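PDB 4A9V: PHOX from Pseudomonas fluorescens, which catalyses the hydrolysis of phosphate monoesters as an alkaline phosphatase of the PhoX family, using an iron-calcium cofactor held in a beta-propeller. Local coordinates for residues A156-M161 with D363-L368; N473-P478 with Q510-D515; L545-Q550 with M574-E579. All blocks are in the same frame, centred on the assembly; numbering follows the deposited sequence.

Interaction 1: residues A156-M161 with D363-L368; sequences AGHELM and DQAEVL. With EDO (1,2-ethanediol), chain H.
A histidine-carboxylate hydrogen bond, His-158 to Asp-363, ties a surface loop to the N-terminus of a short helix, and the same aspartate is the N-cap of that helix. NE2 of His-158 donates to OD2 of Asp-363 at 2.9 Å, and the bond is bent to 149° at the hydrogen. OD2 lies at the ring edge, in its plane, and is met on its syn lone pair, the side of OD1; ring and carboxylate planes stand 86° apart. The second oxygen, OD1, accepts from the backbone N of Glu-366 at 2.9 Å, met nearly along the C-O bond. The other ring nitrogen, ND1 of His-158, accepts the backbone N-H of Leu-160 at 3.0 Å, almost straight but tilted from the ring plane, which fixes the rotation of the imidazole. With CG opposite the backbone N (chi1 -165°), the ring reaches over to the helix, where CD2 of His-158 rests against CB of Ala-365 at 3.3 Å. CD1 of Leu-160 meets CG of Glu-366 at 3.9 Å, the two side chains crossing at about a right angle, while OE1 of Glu-366 turns back to the N of Ala-362. A leucine in place of His-158 would probably leave OD2 of Asp-363 without its donor from the loop and the N-H of Leu-160 without its acceptor. Because ND1 accepts while NE2 donates, the geometry is consistent with a neutral ring protonated on NE2; the carboxylates nearby would probably raise its pKa, but the ND1 bond works against protonation there.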
ATOM      1  N   ALA A 156       6.270   2.334 -22.502  1.00 10.45           N
ATOM      2  CA  ALA A 156       6.498   1.021 -23.103  1.00 10.36           C
ATOM      3  C   ALA A 156       7.354   1.161 -24.357  1.00 10.43           C
ATOM      4  O   ALA A 156       7.105   2.028 -25.194  1.00 13.22           O
ATOM      5  CB  ALA A 156       5.177   0.356 -23.443  1.00 12.24           C
ATOM      6  N   GLY A 157       8.397   0.348 -24.455  1.00 11.46           N
ATOM      7  CA  GLY A 157       9.248   0.341 -25.639  1.00 12.73           C
ATOM      8  C   GLY A 157      10.308   1.427 -25.664  1.00 11.18           C
ATOM      9  O   GLY A 157      11.061   1.530 -26.626  1.00 13.73           O
ATOM     10  N   HIS A 158      10.391   2.238 -24.617  1.00 11.30           N
ATOM     11  CA  HIS A 158      11.398   3.297 -24.571  1.00 10.92           C
ATOM     12  C   HIS A 158      12.775   2.710 -24.418  1.00 11.02           C
ATOM     13  O   HIS A 158      12.949   1.666 -23.787  1.00 10.61           O
ATOM     14  CB  HIS A 158      11.114   4.251 -23.420  1.00 11.84           C
ATOM     15  CG  HIS A 158      11.868   5.548 -23.517  1.00 11.69           C
ATOM     16  ND1 HIS A 158      13.067   5.735 -22.936  1.00 12.35           N
ATOM     17  CD2 HIS A 158      11.568   6.725 -24.194  1.00 13.78           C
ATOM     18  CE1 HIS A 158      13.498   6.984 -23.202  1.00 12.34           C
ATOM     19  NE2 HIS A 158      12.582   7.582 -23.979  1.00 14.04           N
ATOM     20  N   GLU A 159      13.783   3.430 -24.900  1.00 11.48           N
ATOM     21  CA  GLU A 159      15.173   3.027 -24.708  1.00 12.93           C
ATOM     22  C   GLU A 159      15.505   2.716 -23.242  1.00 10.94           C
ATOM     23  O   GLU A 159      16.212   1.751 -22.956  1.00 11.67           O
ATOM     24  CB  GLU A 159      16.104   4.120 -25.226  1.00 16.68           C
ATOM     25  CG  GLU A 159      16.275   4.117 -26.739  1.00 27.97           C
ATOM     26  CD  GLU A 159      16.739   2.777 -27.282  1.00 53.04           C
ATOM     27  OE1 GLU A 159      17.894   2.391 -27.003  1.00120.91           O
ATOM     28  OE2 GLU A 159      16.028   2.215 -28.141  1.00 41.65           O
ATOM     29  N   LEU A 160      14.993   3.523 -22.317  1.00 10.52           N
ATOM     30  CA  LEU A 160      15.297   3.342 -20.895  1.00 10.05           C
ATOM     31  C   LEU A 160      14.667   2.080 -20.303  1.00  9.67           C
ATOM     32  O   LEU A 160      14.987   1.690 -19.181  1.00 10.17           O
ATOM     33  CB  LEU A 160      14.820   4.546 -20.086  1.00 11.42           C
ATOM     34  CG  LEU A 160      15.633   5.825 -20.268  1.00 13.61           C
ATOM     35  CD1 LEU A 160      14.960   6.979 -19.543  1.00 17.01           C
ATOM     36  CD2 LEU A 160      17.060   5.633 -19.785  1.00 18.82           C
ATOM     37  N   MET A 161      13.755   1.466 -21.051  1.00  9.04           N
ATOM     38  CA  MET A 161      13.028   0.288 -20.586  1.00  8.73           C
ATOM     39  C   MET A 161      13.533  -0.994 -21.241  1.00  9.63           C
ATOM     40  O   MET A 161      12.977  -2.062 -21.018  1.00 10.08           O
ATOM     41  CB  MET A 161      11.529   0.445 -20.857  1.00  9.66           C
ATOM     42  CG  MET A 161      10.931   1.687 -20.231  1.00  9.59           C
ATOM     43  SD  MET A 161      10.863   1.634 -18.423  1.00  9.27           S
ATOM     44  CE  MET A 161       9.348   0.718 -18.195  1.00  9.82           C
ATOM     45  N   ASP A 363      11.392  13.425 -23.553  1.00 12.42           N
ATOM     46  CA  ASP A 363      10.087  13.044 -24.070  1.00 12.86           C
ATOM     47  C   ASP A 363       9.189  12.656 -22.899  1.00 10.86           C
ATOM     48  O   ASP A 363       9.624  12.674 -21.749  1.00 11.41           O
ATOM     49  CB  ASP A 363      10.225  11.883 -25.062  1.00 13.78           C
ATOM     50  CG  ASP A 363      10.994  10.710 -24.485  1.00 14.83           C
ATOM     51  OD1 ASP A 363      10.844  10.424 -23.286  1.00 14.79           O
ATOM     52  OD2 ASP A 363      11.763  10.072 -25.232  1.00 19.45           O
ATOM     53  N   GLN A 364       7.926  12.360 -23.184  1.00 11.57           N
ATOM     54  CA  GLN A 364       6.961  12.087 -22.133  1.00 10.42           C
ATOM     55  C   GLN A 364       7.277  10.780 -21.410  1.00 10.48           C
ATOM     56  O   GLN A 364       7.064  10.677 -20.207  1.00 10.17           O
ATOM     57  CB  GLN A 364       5.544  12.059 -22.706  1.00 12.20           C
ATOM     58  CG  GLN A 364       4.463  11.776 -21.671  1.00 11.25           C
ATOM     59  CD  GLN A 364       4.369  12.834 -20.587  1.00 11.17           C
ATOM     60  OE1 GLN A 364       4.985  13.895 -20.670  1.00 13.89           O
ATOM     61  NE2 GLN A 364       3.538  12.568 -19.586  1.00 11.64           N
ATOM     62  N   ALA A 365       7.864   9.811 -22.104  1.00 10.93           N
ATOM     63  CA  ALA A 365       8.270   8.577 -21.434  1.00 10.46           C
ATOM     64  C   ALA A 365       9.216   8.871 -20.278  1.00  9.91           C
ATOM     65  O   ALA A 365       9.074   8.311 -19.188  1.00  9.50           O
ATOM     66  CB  ALA A 365       8.920   7.628 -22.422  1.00 10.84           C
ATOM     67  N   GLU A 366      10.193   9.738 -20.511  1.00  9.93           N
ATOM     68  CA  GLU A 366      11.144  10.089 -19.460  1.00 10.44           C
ATOM     69  C   GLU A 366      10.508  10.839 -18.296  1.00  9.23           C
ATOM     70  O   GLU A 366      10.906  10.663 -17.150  1.00  9.75           O
ATOM     71  CB  GLU A 366      12.303  10.893 -20.045  1.00 11.42           C
ATOM     72  CG  GLU A 366      13.150  10.072 -20.999  1.00 15.60           C
ATOM     73  CD  GLU A 366      14.466  10.728 -21.381  1.00 20.14           C
ATOM     74  OE1 GLU A 366      14.768  11.843 -20.903  1.00 17.69           O
ATOM     75  OE2 GLU A 366      15.253  10.063 -22.087  1.00 24.53           O
ATOM     76  N   VAL A 367       9.517  11.673 -18.589  1.00  9.33           N
ATOM     77  CA  VAL A 367       8.744  12.329 -17.545  1.00  9.11           C
ATOM     78  C   VAL A 367       8.130  11.297 -16.602  1.00  9.24           C
ATOM     79  O   VAL A 367       8.140  11.474 -15.383  1.00 10.21           O
ATOM     80  CB  VAL A 367       7.657  13.243 -18.148  1.00  9.55           C
ATOM     81  CG1 VAL A 367       6.789  13.842 -17.052  1.00 10.26           C
ATOM     82  CG2 VAL A 367       8.296  14.341 -18.987  1.00 11.01           C
ATOM     83  N   LEU A 368       7.599  10.220 -17.164  1.00  8.23           N
ATOM     84  CA  LEU A 368       6.923   9.198 -16.368  1.00  7.91           C
ATOM     85  C   LEU A 368       7.914   8.301 -15.618  1.00  7.39           C
ATOM     86  O   LEU A 368       7.743   8.028 -14.429  1.00  7.47           O
ATOM     87  CB  LEU A 368       6.018   8.359 -17.271  1.00  7.78           C
ATOM     88  CG  LEU A 368       4.876   9.146 -17.918  1.00  9.16           C
ATOM     89  CD1 LEU A 368       4.257   8.330 -19.040  1.00 10.89           C
ATOM     90  CD2 LEU A 368       3.843   9.551 -16.884  1.00 10.00           C
TER
HETATM   91  C1  EDO H 901      -0.627   9.603 -21.308  1.00 13.33           C
HETATM   92  O1  EDO H 901      -1.626  10.032 -22.255  1.00 12.33           O
HETATM   93  C2  EDO H 901       0.473  10.656 -21.215  1.00 13.49           C
HETATM   94  O2  EDO H 901       1.474  10.282 -20.255  1.00 13.54           O

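Interaction 2: residues N473-P478 with Q510-D515; sequences NMFNSP and QMLCAD
The irregular backbone of 473-478 passes strand 510-514 at a side chain's distance, with 7.9 Å between the CA atoms of Phe-475 and Gln-510 and 8.4 Å between those of Asn-473 and Leu-512. Phe-475 and Leu-512 carry most of the contact: CD1 of Leu-512 sits over one face of the phenyl ring, 4.1 Å from the centroid of Phe-475 and 26° off the normal, a CH-pi contact displaced toward the rim near CG and CD1. The other methyl of Leu-512, CD2, reaches CD1 of Phe-475 at 3.6 Å and also touches the carbonyl O of Asn-473 at 3.4 Å, an oxygen lying at the ring edge. Thus the two branches of one leucine divide the work, one over the ring, the other wedged between its rim and the backbone. CG of Phe-475 is set between the backbone N and the carbonyl carbon (chi1 60°), which turns the ring toward the strand. Beside it the extended side chain of Gln-510 brings OE1 to CB of Phe-475 at 3.6 Å. That buried amide oxygen is satisfied by NE of Arg-523, whose NH2 binds the carbonyl O of Met-474, so one guanidinium serves both segments. Asn-473 is anchored separately, its OD1 accepting from the N of Thr-470 and its ND2 donating to the carbonyls of Ile-521 and Asn-468. Around the pair, Thr-493 of strand 489-493 touches Phe-475, while Ile-521 and Arg-523 of strand 521-526 touch Leu-512. Just before the calcium ligand Asp-479, the loop packs on the four-stranded antiparallel sheet 478-483, 489-493, 510-514 and 521-526, consistent with a beta-propeller blade.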
ATOM      1  N   ASN A 473      -7.195   6.818  23.257  1.00  9.49           N
ATOM      2  CA  ASN A 473      -7.275   6.335  21.874  1.00  9.07           C
ATOM      3  C   ASN A 473      -5.994   6.502  21.064  1.00  8.66           C
ATOM      4  O   ASN A 473      -5.965   6.182  19.877  1.00  9.88           O
ATOM      5  CB  ASN A 473      -8.443   6.986  21.124  1.00  9.80           C
ATOM      6  CG  ASN A 473      -8.168   8.427  20.735  1.00  8.77           C
ATOM      7  OD1 ASN A 473      -7.110   8.967  21.038  1.00 10.18           O
ATOM      8  ND2 ASN A 473      -9.149   9.076  20.116  1.00  9.97           N
ATOM      9  N   MET A 474      -4.920   6.940  21.706  1.00  8.70           N
ATOM     10  CA  MET A 474      -3.759   7.394  20.960  1.00  8.81           C
ATOM     11  C   MET A 474      -3.039   6.260  20.230  1.00  8.07           C
ATOM     12  O   MET A 474      -2.992   5.111  20.678  1.00  9.60           O
ATOM     13  CB  MET A 474      -2.796   8.153  21.867  1.00  9.00           C
ATOM     14  CG  MET A 474      -2.346   7.370  23.078  1.00  9.75           C
ATOM     15  SD  MET A 474      -1.200   8.348  24.056  1.00 10.79           S
ATOM     16  CE  MET A 474      -0.805   7.161  25.337  1.00 12.00           C
ATOM     17  N   PHE A 475      -2.409   6.639  19.122  1.00  8.06           N
ATOM     18  CA  PHE A 475      -1.738   5.717  18.212  1.00  8.06           C
ATOM     19  C   PHE A 475      -0.628   6.476  17.485  1.00  7.75           C
ATOM     20  O   PHE A 475      -0.540   7.701  17.576  1.00  8.24           O
ATOM     21  CB  PHE A 475      -2.743   5.149  17.202  1.00  8.40           C
ATOM     22  CG  PHE A 475      -3.405   6.196  16.347  1.00  8.27           C
ATOM     23  CD1 PHE A 475      -4.552   6.855  16.786  1.00  8.25           C
ATOM     24  CD2 PHE A 475      -2.864   6.550  15.116  1.00  8.08           C
ATOM     25  CE1 PHE A 475      -5.144   7.830  16.001  1.00  8.59           C
ATOM     26  CE2 PHE A 475      -3.448   7.542  14.343  1.00  9.09           C
ATOM     27  CZ  PHE A 475      -4.582   8.192  14.792  1.00  9.44           C
ATOM     28  N   ASN A 476       0.212   5.764  16.751  1.00  8.00           N
ATOM     29  CA  ASN A 476       1.215   6.439  15.938  1.00  7.71           C
ATOM     30  C   ASN A 476       1.358   5.797  14.573  1.00  7.33           C
ATOM     31  O   ASN A 476       1.064   4.607  14.396  1.00  8.05           O
ATOM     32  CB  ASN A 476       2.568   6.521  16.662  1.00  8.29           C
ATOM     33  CG  ASN A 476       3.340   5.220  16.626  1.00  8.30           C
ATOM     34  OD1 ASN A 476       4.221   5.028  15.784  1.00  8.95           O
ATOM     35  ND2 ASN A 476       3.054   4.334  17.584  1.00  8.75           N
ATOM     36  N   SER A 477       1.779   6.608  13.606  1.00  7.38           N
ATOM     37  CA  SER A 477       2.111   6.157  12.262  1.00  6.86           C
ATOM     38  C   SER A 477       0.917   5.487  11.573  1.00  7.09           C
ATOM     39  O   SER A 477       1.007   4.352  11.101  1.00  7.12           O
ATOM     40  CB  SER A 477       3.308   5.211  12.298  1.00  7.26           C
ATOM     41  OG  SER A 477       4.426   5.825  12.922  1.00  8.54           O
ATOM     42  N   PRO A 478      -0.186   6.227  11.421  1.00  6.53           N
ATOM     43  CA  PRO A 478      -1.257   5.720  10.570  1.00  7.10           C
ATOM     44  C   PRO A 478      -0.729   5.479   9.154  1.00  6.88           C
ATOM     45  O   PRO A 478       0.142   6.206   8.674  1.00  6.81           O
ATOM     46  CB  PRO A 478      -2.284   6.853  10.594  1.00  8.05           C
ATOM     47  CG  PRO A 478      -1.454   8.084  10.789  1.00  8.16           C
ATOM     48  CD  PRO A 478      -0.338   7.664  11.710  1.00  7.20           C
ATOM     49  N   GLN A 510      -2.363  -1.501  15.420  1.00  8.33           N
ATOM     50  CA  GLN A 510      -3.773  -1.468  15.737  1.00  8.93           C
ATOM     51  C   GLN A 510      -4.602  -0.915  14.595  1.00  6.95           C
ATOM     52  O   GLN A 510      -4.071  -0.444  13.579  1.00  7.46           O
ATOM     53  CB  GLN A 510      -3.968  -0.639  16.986  1.00 10.49           C
ATOM     54  CG  GLN A 510      -3.482   0.782  16.847  1.00 10.35           C
ATOM     55  CD  GLN A 510      -3.392   1.492  18.185  1.00 10.50           C
ATOM     56  OE1 GLN A 510      -4.293   2.255  18.562  1.00  9.72           O
ATOM     57  NE2 GLN A 510      -2.291   1.268  18.894  1.00 12.92           N
ATOM     58  N   MET A 511      -5.910  -1.060  14.738  1.00  7.07           N
ATOM     59  CA  MET A 511      -6.857  -0.474  13.815  1.00  6.35           C
ATOM     60  C   MET A 511      -7.861   0.333  14.611  1.00  7.06           C
ATOM     61  O   MET A 511      -8.348  -0.113  15.654  1.00  7.27           O
ATOM     62  CB  MET A 511      -7.557  -1.562  12.987  1.00  7.48           C
ATOM     63  CG  MET A 511      -8.545  -1.018  11.956  1.00  8.26           C
ATOM     64  SD  MET A 511      -8.987  -2.203  10.668  1.00  9.16           S
ATOM     65  CE  MET A 511      -9.864  -3.425  11.631  1.00 11.28           C
ATOM     66  N   LEU A 512      -8.174   1.516  14.099  1.00  6.58           N
ATOM     67  CA  LEU A 512      -9.125   2.422  14.714  1.00  6.72           C
ATOM     68  C   LEU A 512     -10.220   2.769  13.712  1.00  6.51           C
ATOM     69  O   LEU A 512     -10.120   2.454  12.525  1.00  7.33           O
ATOM     70  CB  LEU A 512      -8.420   3.702  15.199  1.00  7.38           C
ATOM     71  CG  LEU A 512      -7.180   3.463  16.076  1.00  7.64           C
ATOM     72  CD1 LEU A 512      -5.887   3.588  15.283  1.00  7.41           C
ATOM     73  CD2 LEU A 512      -7.162   4.393  17.286  1.00  8.77           C
ATOM     74  N   CYS A 513     -11.291   3.357  14.217  1.00  7.22           N
ATOM     75  CA  CYS A 513     -12.407   3.762  13.390  1.00  7.38           C
ATOM     76  C   CYS A 513     -12.759   5.203  13.715  1.00  7.65           C
ATOM     77  O   CYS A 513     -12.797   5.590  14.880  1.00  8.79           O
ATOM     78  CB  CYS A 513     -13.608   2.856  13.659  1.00  8.34           C
ATOM     79  SG  CYS A 513     -14.921   2.979  12.424  1.00 10.22           S
ATOM     80  N   ALA A 514     -13.035   5.983  12.678  1.00  7.84           N
ATOM     81  CA  ALA A 514     -13.260   7.414  12.818  1.00  8.08           C
ATOM     82  C   ALA A 514     -14.555   7.842  12.139  1.00  7.98           C
ATOM     83  O   ALA A 514     -14.955   7.286  11.105  1.00  8.16           O
ATOM     84  CB  ALA A 514     -12.090   8.192  12.242  1.00  9.64           C
ATOM     85  N   ASP A 515     -15.150   8.894  12.691  1.00  8.23           N
ATOM     86  CA  ASP A 515     -16.300   9.580  12.114  1.00  8.82           C
ATOM     87  C   ASP A 515     -15.808  10.834  11.387  1.00  8.85           C
ATOM     88  O   ASP A 515     -15.304  11.758  12.023  1.00  9.27           O
ATOM     89  CB  ASP A 515     -17.257   9.965  13.249  1.00 10.35           C
ATOM     90  CG  ASP A 515     -18.541  10.585  12.757  1.00 11.80           C
ATOM     91  OD1 ASP A 515     -18.497  11.364  11.790  1.00 13.76           O
ATOM     92  OD2 ASP A 515     -19.599  10.307  13.357  1.00 14.29           O
TER

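Interaction 3: residues L545-Q550 with M574-E579; sequences LFVGIQ and MAITRE
The carbonyl O of Met-574 is approached twice from the neighbouring strand: the N-H of Val-547 donates to it at 3.0 Å, and CA of Phe-546 makes a CA-H...O contact with it at 3.2 Å. The return bond, from N of Met-574 to O of Val-547, is 2.8 Å long and nearly straight, and completes a hydrogen-bonded antiparallel pair. Two residues along, Leu-545 and Ile-576 form a second such pair, with N of Ile-576 bound to O of Leu-545 at 2.8 Å. Between them Phe-546 and Ala-575 make the non-hydrogen-bonded pair. The strand axes run at 143°, an antiparallel pairing with marked twist. On the face bearing Leu-545, Val-547, Met-574 and Ile-576, apolar side chains lie over the bonded backbone. CG1 of Val-547, placed between its own N and carbonyl carbon (chi1 61°), reaches CG1 of Ile-576 diagonally at 3.9 Å and also touches CB of Met-574. CG of Met-574, beside its backbone N (chi1 -50°), meets CG1 of Ile-549 at 3.8 Å, and the bends beyond it lead the sulfur end away. On the opposite face, CE1 of Phe-546 lies 4.1 Å from CB of Ala-575. The face of Val-547 and Ile-576 packs on Met-525 and Phe-524 of strand 521-526, while strands 30-37 and 532-538 flank the pair. Together they form a four-stranded antiparallel sheet of the kind that makes a propeller blade, strand 30-37 from near the start of the chain lying beside strand 572-578 from near its end, consistent with closure of the propeller ring by the two chain ends.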
ATOM      1  N   LEU A 545     -15.232  -7.974   7.988  1.00  7.35           N
ATOM      2  CA  LEU A 545     -14.116  -7.084   7.706  1.00  7.17           C
ATOM      3  C   LEU A 545     -12.862  -7.940   7.642  1.00  6.98           C
ATOM      4  O   LEU A 545     -12.546  -8.645   8.601  1.00  8.14           O
ATOM      5  CB  LEU A 545     -14.008  -6.023   8.821  1.00  8.08           C
ATOM      6  CG  LEU A 545     -12.996  -4.873   8.654  1.00  8.47           C
ATOM      7  CD1 LEU A 545     -13.242  -3.793   9.702  1.00  8.93           C
ATOM      8  CD2 LEU A 545     -11.559  -5.356   8.745  1.00  9.35           C
ATOM      9  N   PHE A 546     -12.218  -7.966   6.477  1.00  6.92           N
ATOM     10  CA  PHE A 546     -10.962  -8.683   6.301  1.00  6.76           C
ATOM     11  C   PHE A 546      -9.799  -7.720   6.522  1.00  6.61           C
ATOM     12  O   PHE A 546      -9.804  -6.611   5.986  1.00  6.96           O
ATOM     13  CB  PHE A 546     -10.882  -9.273   4.887  1.00  7.30           C
ATOM     14  CG  PHE A 546     -12.007 -10.215   4.557  1.00  7.76           C
ATOM     15  CD1 PHE A 546     -11.937 -11.547   4.924  1.00  9.06           C
ATOM     16  CD2 PHE A 546     -13.126  -9.780   3.853  1.00  8.29           C
ATOM     17  CE1 PHE A 546     -12.942 -12.431   4.579  1.00  9.56           C
ATOM     18  CE2 PHE A 546     -14.132 -10.663   3.511  1.00  9.33           C
ATOM     19  CZ  PHE A 546     -14.048 -11.986   3.885  1.00  9.78           C
ATOM     20  N   VAL A 547      -8.827  -8.127   7.334  1.00  6.67           N
ATOM     21  CA  VAL A 547      -7.710  -7.254   7.674  1.00  6.76           C
ATOM     22  C   VAL A 547      -6.436  -8.091   7.748  1.00  6.60           C
ATOM     23  O   VAL A 547      -6.459  -9.239   8.193  1.00  7.91           O
ATOM     24  CB  VAL A 547      -7.967  -6.491   8.999  1.00  6.81           C
ATOM     25  CG1 VAL A 547      -8.146  -7.446  10.171  1.00  9.15           C
ATOM     26  CG2 VAL A 547      -6.851  -5.495   9.278  1.00  7.87           C
ATOM     27  N   GLY A 548      -5.330  -7.525   7.286  1.00  6.24           N
ATOM     28  CA  GLY A 548      -4.052  -8.217   7.302  1.00  6.74           C
ATOM     29  C   GLY A 548      -3.229  -7.971   8.554  1.00  6.70           C
ATOM     30  O   GLY A 548      -3.174  -6.858   9.099  1.00  7.43           O
ATOM     31  N   ILE A 549      -2.544  -9.034   8.966  1.00  6.63           N
ATOM     32  CA  ILE A 549      -1.536  -8.984  10.003  1.00  7.10           C
ATOM     33  C   ILE A 549      -0.213  -9.363   9.348  1.00  6.48           C
ATOM     34  O   ILE A 549      -0.017 -10.502   8.923  1.00  6.97           O
ATOM     35  CB  ILE A 549      -1.871  -9.984  11.128  1.00  7.57           C
ATOM     36  CG1 ILE A 549      -3.228  -9.656  11.772  1.00  9.17           C
ATOM     37  CG2 ILE A 549      -0.755 -10.015  12.158  1.00  8.52           C
ATOM     38  CD1 ILE A 549      -3.346  -8.264  12.358  1.00  8.88           C
ATOM     39  N   GLN A 550       0.631  -8.359   9.154  1.00  6.52           N
ATOM     40  CA  GLN A 550       1.843  -8.497   8.369  1.00  6.65           C
ATOM     41  C   GLN A 550       3.064  -8.615   9.282  1.00  6.64           C
ATOM     42  O   GLN A 550       3.185  -7.896  10.272  1.00  7.24           O
ATOM     43  CB  GLN A 550       1.995  -7.294   7.424  1.00  6.81           C
ATOM     44  CG  GLN A 550       3.058  -7.478   6.356  1.00  6.35           C
ATOM     45  CD  GLN A 550       3.419  -6.184   5.665  1.00  7.07           C
ATOM     46  OE1 GLN A 550       3.712  -5.182   6.321  1.00  8.36           O
ATOM     47  NE2 GLN A 550       3.440  -6.204   4.336  1.00  7.24           N
ATOM     48  N   MET A 574      -7.075 -11.969   8.310  1.00  7.33           N
ATOM     49  CA  MET A 574      -8.076 -12.295   9.315  1.00  7.97           C
ATOM     50  C   MET A 574      -9.454 -11.886   8.827  1.00  7.53           C
ATOM     51  O   MET A 574      -9.603 -10.878   8.145  1.00  9.21           O
ATOM     52  CB  MET A 574      -7.780 -11.549  10.622  1.00  8.95           C
ATOM     53  CG  MET A 574      -6.352 -11.693  11.117  1.00  9.85           C
ATOM     54  SD  MET A 574      -5.854 -13.399  11.427  1.00 11.25           S
ATOM     55  CE  MET A 574      -6.952 -13.844  12.768  1.00 13.01           C
ATOM     56  N   ALA A 575     -10.458 -12.647   9.247  1.00  7.56           N
ATOM     57  CA  ALA A 575     -11.857 -12.290   9.074  1.00  8.17           C
ATOM     58  C   ALA A 575     -12.448 -11.882  10.419  1.00  7.92           C
ATOM     59  O   ALA A 575     -12.407 -12.658  11.379  1.00  9.43           O
ATOM     60  CB  ALA A 575     -12.630 -13.471   8.506  1.00  9.07           C
ATOM     61  N   ILE A 576     -12.918 -10.642  10.504  1.00  8.48           N
ATOM     62  CA  ILE A 576     -13.509 -10.092  11.713  1.00  8.00           C
ATOM     63  C   ILE A 576     -15.022 -10.007  11.523  1.00  8.45           C
ATOM     64  O   ILE A 576     -15.503  -9.465  10.527  1.00  8.40           O
ATOM     65  CB  ILE A 576     -12.973  -8.672  11.992  1.00  8.39           C
ATOM     66  CG1 ILE A 576     -11.440  -8.611  11.927  1.00 11.26           C
ATOM     67  CG2 ILE A 576     -13.542  -8.133  13.294  1.00 10.56           C
ATOM     68  CD1 ILE A 576     -10.704  -9.553  12.847  1.00 13.76           C
ATOM     69  N   THR A 577     -15.760 -10.557  12.483  1.00  9.16           N
ATOM     70  CA  THR A 577     -17.214 -10.579  12.426  1.00  9.31           C
ATOM     71  C   THR A 577     -17.790 -10.235  13.801  1.00  9.63           C
ATOM     72  O   THR A 577     -17.098 -10.291  14.817  1.00 10.18           O
ATOM     73  CB  THR A 577     -17.731 -11.963  11.987  1.00 10.18           C
ATOM     74  OG1 THR A 577     -17.201 -12.966  12.861  1.00 11.46           O
ATOM     75  CG2 THR A 577     -17.328 -12.273  10.548  1.00 11.21           C
ATOM     76  N   ARG A 578     -19.086  -9.933  13.824  1.00 10.65           N
ATOM     77  CA  ARG A 578     -19.851  -9.849  15.064  1.00 11.40           C
ATOM     78  C   ARG A 578     -20.487 -11.194  15.397  1.00 12.35           C
ATOM     79  O   ARG A 578     -21.082 -11.844  14.538  1.00 13.51           O
ATOM     80  CB  ARG A 578     -20.935  -8.769  14.952  1.00 11.37           C
ATOM     81  CG  ARG A 578     -20.390  -7.355  15.081  1.00 11.90           C
ATOM     82  CD  ARG A 578     -21.356  -6.303  14.560  1.00 11.68           C
ATOM     83  NE  ARG A 578     -22.658  -6.369  15.206  1.00 13.82           N
ATOM     84  CZ  ARG A 578     -23.562  -5.394  15.185  1.00 14.78           C
ATOM     85  NH1 ARG A 578     -23.320  -4.262  14.542  1.00 16.51           N
ATOM     86  NH2 ARG A 578     -24.732  -5.568  15.782  1.00 16.04           N
ATOM     87  N   GLU A 579     -20.478 -11.534  16.683  1.00 13.61           N
ATOM     88  CA  GLU A 579     -21.180 -12.716  17.170  1.00 15.76           C
ATOM     89  C   GLU A 579     -22.666 -12.663  16.830  1.00 15.64           C
ATOM     90  O   GLU A 579     -23.273 -13.692  16.532  1.00 18.23           O
ATOM     91  CB  GLU A 579     -20.982 -12.861  18.684  1.00 16.63           C
ATOM     92  CG  GLU A 579     -19.536 -13.123  19.079  1.00 24.35           C
ATOM     93  CD  GLU A 579     -19.270 -12.909  20.559  1.00120.40           C
ATOM     94  OE1 GLU A 579     -20.228 -12.631  21.311  1.00 99.20           O
ATOM     95  OE2 GLU A 579     -18.097 -13.029  20.972  1.00201.49           O
TER

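How the interactions relate
Following the chain, interaction 1 comes first and closes the longest excursion, bringing the loop after strand 148-152 to helix 364-369 at the surface. Interaction 2 opens only after it has closed, and joins the loop entering strand 478-483 to strand 510-514, the third strand of the sheet that 478-483 begins, over 31 residues. Interaction 3 follows, pairing strands 544-550 and 572-578 across 23 residues. The three are in series; none nests in or crosses another. Interaction 1 stands about 40 and 41 Å, centre to centre, from interactions 2 and 3, on the opposite side of the chain's centre. Interactions 2 and 3 touch through Met-511, whose CE lies 3.9 Å from CD2 of Leu-545, linking two adjacent sheets.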